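Local structure of Cyclase/dehydrase (5Z8O) at residues Gln29-Pro32 / Glu33-Gly36; Ala14-Ile17 / Thr18-Ser22. The protein is of unknown function but, as a START superfamily member of the polyketide cyclase and lipid transport family, probably binds a hydrophobic ligand. One frame throughout, in Å; residues are numbered along the deposited sequence.

Contact 1: residues Gln29-Pro32 / Glu33-Gly36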
loop_
_atom_site.group_PDB
_atom_site.type_symbol
_atom_site.label_atom_id
_atom_site.label_comp_id
_atom_site.label_asym_id
_atom_site.label_seq_id
_atom_site.Cartn_x
_atom_site.Cartn_y
_atom_site.Cartn_z
ATOM N N GLN B 29 10.178 6.140 -13.865
ATOM C CA GLN B 29 10.989 6.292 -15.072
ATOM C C GLN B 29 12.050 7.376 -14.927
ATOM O O GLN B 29 13.101 7.300 -15.574
ATOM C CB GLN B 29 10.098 6.603 -16.274
ATOM C CG GLN B 29 9.102 5.510 -16.614
ATOM C CD GLN B 29 8.115 5.946 -17.680
ATOM O OE1 GLN B 29 8.379 6.874 -18.447
ATOM N NE2 GLN B 29 6.965 5.281 -17.730
ATOM N N TRP B 30 11.806 8.386 -14.092
ATOM C CA TRP B 30 12.718 9.516 -13.972
ATOM C C TRP B 30 13.190 9.761 -12.544
ATOM O O TRP B 30 13.940 10.718 -12.313
ATOM C CB TRP B 30 12.083 10.786 -14.569
ATOM C CG TRP B 30 10.722 11.161 -14.042
ATOM C CD1 TRP B 30 9.521 10.655 -14.450
ATOM C CD2 TRP B 30 10.421 12.166 -13.064
ATOM N NE1 TRP B 30 8.494 11.256 -13.762
ATOM C CE2 TRP B 30 9.019 12.189 -12.906
ATOM C CE3 TRP B 30 11.200 13.036 -12.292
ATOM C CZ2 TRP B 30 8.380 13.048 -12.010
ATOM C CZ3 TRP B 30 10.564 13.889 -11.403
ATOM C CH2 TRP B 30 9.167 13.888 -11.271
ATOM N N ASN B 31 12.752 8.957 -11.582
ATOM C CA ASN B 31 13.261 9.004 -10.210
ATOM C C ASN B 31 13.979 7.696 -9.900
ATOM O O ASN B 31 13.320 6.641 -9.803
ATOM C CB ASN B 31 12.130 9.251 -9.214
ATOM C CG ASN B 31 11.501 10.617 -9.380
ATOM O OD1 ASN B 31 10.475 10.765 -10.045
ATOM N ND2 ASN B 31 12.120 11.629 -8.783
ATOM N N PRO B 32 15.307 7.695 -9.743
ATOM C CA PRO B 32 16.025 6.419 -9.559
ATOM C C PRO B 32 15.643 5.649 -8.302
ATOM O O PRO B 32 15.694 4.411 -8.312
ATOM C CB PRO B 32 17.499 6.853 -9.521
ATOM C CG PRO B 32 17.531 8.151 -10.256
ATOM C CD PRO B 32 16.230 8.827 -9.940
ATOM N N GLU B 33 15.255 6.332 -7.229
ATOM C CA GLU B 33 14.948 5.690 -5.958
ATOM C C GLU B 33 13.490 5.267 -5.842
ATOM O O GLU B 33 13.119 4.641 -4.845
ATOM C CB GLU B 33 15.279 6.644 -4.810
ATOM C CG GLU B 33 16.708 7.134 -4.816
ATOM C CD GLU B 33 16.820 8.546 -4.284
ATOM O OE1 GLU B 33 15.992 8.929 -3.432
ATOM O OE2 GLU B 33 17.719 9.283 -4.741
ATOM N N ILE B 34 12.674 5.542 -6.852
ATOM C CA ILE B 34 11.277 5.128 -6.875
ATOM C C ILE B 34 11.168 3.940 -7.817
ATOM O O ILE B 34 11.403 4.064 -9.023
ATOM C CB ILE B 34 10.352 6.273 -7.305
ATOM C CG1 ILE B 34 10.397 7.409 -6.280
ATOM C CG2 ILE B 34 8.929 5.766 -7.501
ATOM C CD1 ILE B 34 9.518 8.589 -6.633
ATOM N N LYS B 35 10.854 2.774 -7.259
ATOM C CA LYS B 35 10.786 1.558 -8.056
ATOM C C LYS B 35 9.400 1.285 -8.618
ATOM O O LYS B 35 9.282 0.570 -9.618
ATOM C CB LYS B 35 11.248 0.362 -7.216
ATOM C CG LYS B 35 12.739 0.368 -6.892
ATOM C CD LYS B 35 13.537 1.184 -7.904
ATOM C CE LYS B 35 14.978 0.717 -7.983
ATOM N NZ LYS B 35 15.826 1.460 -7.007
ATOM N N GLY B 36 8.354 1.835 -8.010
ATOM C CA GLY B 36 7.012 1.623 -8.509
ATOM C C GLY B 36 6.056 2.646 -7.949
ATOM O O GLY B 36 6.249 3.164 -6.845
#

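Contact 2: residues Ala14-Ile17 / Thr18-Ser22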
loop_
_atom_site.group_PDB
_atom_site.type_symbol
_atom_site.label_atom_id
_atom_site.label_comp_id
_atom_site.label_asym_id
_atom_site.label_seq_id
_atom_site.Cartn_x
_atom_site.Cartn_y
_atom_site.Cartn_z
ATOM N N ALA B 14 3.334 25.195 -18.404
ATOM C CA ALA B 14 2.598 24.716 -17.239
ATOM C C ALA B 14 1.895 23.403 -17.538
ATOM O O ALA B 14 1.766 22.551 -16.651
ATOM C CB ALA B 14 1.589 25.770 -16.776
ATOM N N GLU B 15 1.454 23.217 -18.784
ATOM C CA GLU B 15 0.783 21.978 -19.159
ATOM C C GLU B 15 1.754 20.805 -19.157
ATOM O O GLU B 15 1.381 19.685 -18.791
ATOM C CB GLU B 15 0.150 22.138 -20.542
ATOM C CG GLU B 15 -0.959 21.150 -20.857
ATOM C CD GLU B 15 -1.052 20.847 -22.343
ATOM O OE1 GLU B 15 -0.351 21.516 -23.134
ATOM O OE2 GLU B 15 -1.832 19.948 -22.721
ATOM N N THR B 16 3.004 21.046 -19.553
ATOM C CA THR B 16 4.014 19.993 -19.510
ATOM C C THR B 16 4.358 19.614 -18.072
ATOM O O THR B 16 4.445 18.427 -17.739
ATOM C CB THR B 16 5.267 20.442 -20.267
ATOM O OG1 THR B 16 4.938 20.677 -21.641
ATOM C CG2 THR B 16 6.359 19.384 -20.185
ATOM N N ILE B 17 4.554 20.610 -17.203
ATOM C CA ILE B 17 4.891 20.327 -15.810
ATOM C C ILE B 17 3.724 19.659 -15.100
ATOM O O ILE B 17 3.907 18.692 -14.349
ATOM C CB ILE B 17 5.328 21.616 -15.094
ATOM C CG1 ILE B 17 6.584 22.167 -15.754
ATOM C CG2 ILE B 17 5.575 21.351 -13.618
ATOM C CD1 ILE B 17 7.705 21.177 -15.788
ATOM N N THR B 18 2.504 20.152 -15.341
ATOM C CA THR B 18 1.319 19.535 -14.756
ATOM C C THR B 18 1.186 18.078 -15.187
ATOM O O THR B 18 0.866 17.213 -14.371
ATOM C CB THR B 18 0.061 20.318 -15.151
ATOM O OG1 THR B 18 0.087 21.631 -14.568
ATOM C CG2 THR B 18 -1.197 19.576 -14.707
ATOM N N SER B 19 1.478 17.780 -16.452
ATOM C CA SER B 19 1.383 16.402 -16.925
ATOM C C SER B 19 2.448 15.514 -16.289
ATOM O O SER B 19 2.186 14.347 -15.978
ATOM C CB SER B 19 1.482 16.368 -18.453
ATOM O OG SER B 19 2.782 16.722 -18.913
ATOM N N ILE B 20 3.657 16.041 -16.096
ATOM C CA ILE B 20 4.719 15.239 -15.498
ATOM C C ILE B 20 4.410 14.942 -14.037
ATOM O O ILE B 20 4.481 13.792 -13.590
ATOM C CB ILE B 20 6.079 15.944 -15.644
ATOM C CG1 ILE B 20 6.463 16.107 -17.114
ATOM C CG2 ILE B 20 7.145 15.175 -14.893
ATOM C CD1 ILE B 20 7.697 16.979 -17.315
ATOM N N VAL B 21 4.058 15.979 -13.273
ATOM C CA VAL B 21 3.782 15.812 -11.849
ATOM C C VAL B 21 2.528 14.974 -11.624
ATOM O O VAL B 21 2.447 14.220 -10.647
ATOM C CB VAL B 21 3.678 17.193 -11.173
ATOM C CG1 VAL B 21 3.318 17.052 -9.701
ATOM C CG2 VAL B 21 4.982 17.955 -11.328
ATOM N N SER B 22 1.538 15.075 -12.516
ATOM C CA SER B 22 0.300 14.321 -12.351
ATOM C C SER B 22 0.418 12.875 -12.815
ATOM O O SER B 22 -0.407 12.042 -12.420
ATOM C CB SER B 22 -0.839 14.998 -13.117
ATOM O OG SER B 22 -0.635 14.902 -14.514
#

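Contact 1: residues Gln29-Pro32 / Glu33-Gly36
Lys35 NZ gives a hydrogen bond to the backbone carbonyl Pro32 O at 3.2 Å. It comes in the plane of the carbonyl, with a C=O...N angle of 156°. The lysine reaches back because its chain is folded: chi2 is -24°, close to eclipsed, and the chain bends again at its end. CD and CE then run past the same oxygen, with CE 3.8 Å from Pro32 O. The ammonium also has a long, weak ion pair with Glu56.

The backbone makes a type I beta turn from Asn31 to Ile34, with Pro32 and Glu33 at its two corners. Ile34 N closes it on Asn31 O at 3.2 Å. The N-H points fairly straight at the oxygen, but from above the carbonyl plane, 60° out of it. Proline suits the first corner, since its ring fixes phi near the value the turn needs.

The side chains of Asn31 and Ile34 run alongside each other in the same direction. The methyl Ile34 CD1 rests 3.7 Å from Asn31 CB, and Ile34 CG1 lies 3.9 Å from the same Asn31 CB. Asn31 packs in addition on Ala136 of helix 119-144.

The turn carries the chain from helix 27-30 into strand 34-42, an outermost strand of the sheet within the chain. Right after it, Lys35 and Gly36 both face Asp54 in a classic beta bulge. The carbonyl bond holds the ammonium over the turn, and Glu56 adds at most a weak attraction. The backbone bond thus fixes the turn, while the lysine bond ties the start of strand 34-42 back to the first corner, Pro32.

Contact 2: residues Ala14-Ile17 / Thr18-Ser22
Thr18 holds Ala14 O with two groups, its own N and its hydroxyl OG1, each at 2.8 Å. They reach the oxygen one from each side of the carbonyl plane. The hydroxyl can do this because OG1 stands beside the backbone N (chi1 -66°), turned back toward the preceding helical turn. OG1 gives its proton to Ala14 O, so this carbonyl oxygen accepts two bonds from one residue.

Ser19 uses the other rotamer suited to such a bond. Its OG sits between the backbone N and the carbonyl carbon (chi1 69°) and donates to Thr16 O at 2.7 Å. Ile20 N binds the same oxygen at 3.0 Å. Here the two donors come from one side of the plane. The hydroxyl of Thr16 itself bonds to Ser13, just before the helix.

The apolar pairs are four residues apart. The Thr16 side chain runs alongside that of Ile20, its CG2 methyl 4.0 Å from Ile20 CD1. Ile20 has an extended chain, and its CG1 passes only 3.1 Å from Thr16 O. Ile17 and Val21 pass at a slant and meet through their CG2 methyls at 4.1 Å. Between them the backbone bond from Val21 N to Ile17 O is nearly straight, at 175°.

These apolar groups face the fold. Ile17 and Val21 pack on strand 86-97 through Ile95 and Phe93, while Ile20 lies on Leu137 and Leu144 of helix 119-144. The helix is therefore amphipathic. The hydroxyls of Thr18 and Ser19 are turned onto helix carbonyls, giving two of these oxygens, Ala14 O and Thr16 O, a second donor each, while the isoleucines and valine supply the apolar packing.

How the contacts relate
Contact 2 lies in helix 14-22, and contact 1 follows it in the chain at the exit of helix 27-30. Their centres are about 17 Å apart. They still touch directly: Trp30 CZ2 packs on Ile20 CG2 at 3.8 Å. Tyr27 adds a second tie, since its hydroxyl bonds to Val21 O and its ring meets that of Trp30. Helix 119-144 is common to both, with Leu137 and Arg140 touching Ile20 and Trp30 alike. Together the two contacts belong to the helical link between strands 4-10 and 34-42, the outermost strands of the antiparallel sheet within the chain. In Bet v 1-like folds, sheet and long helix usually enclose a ligand cavity.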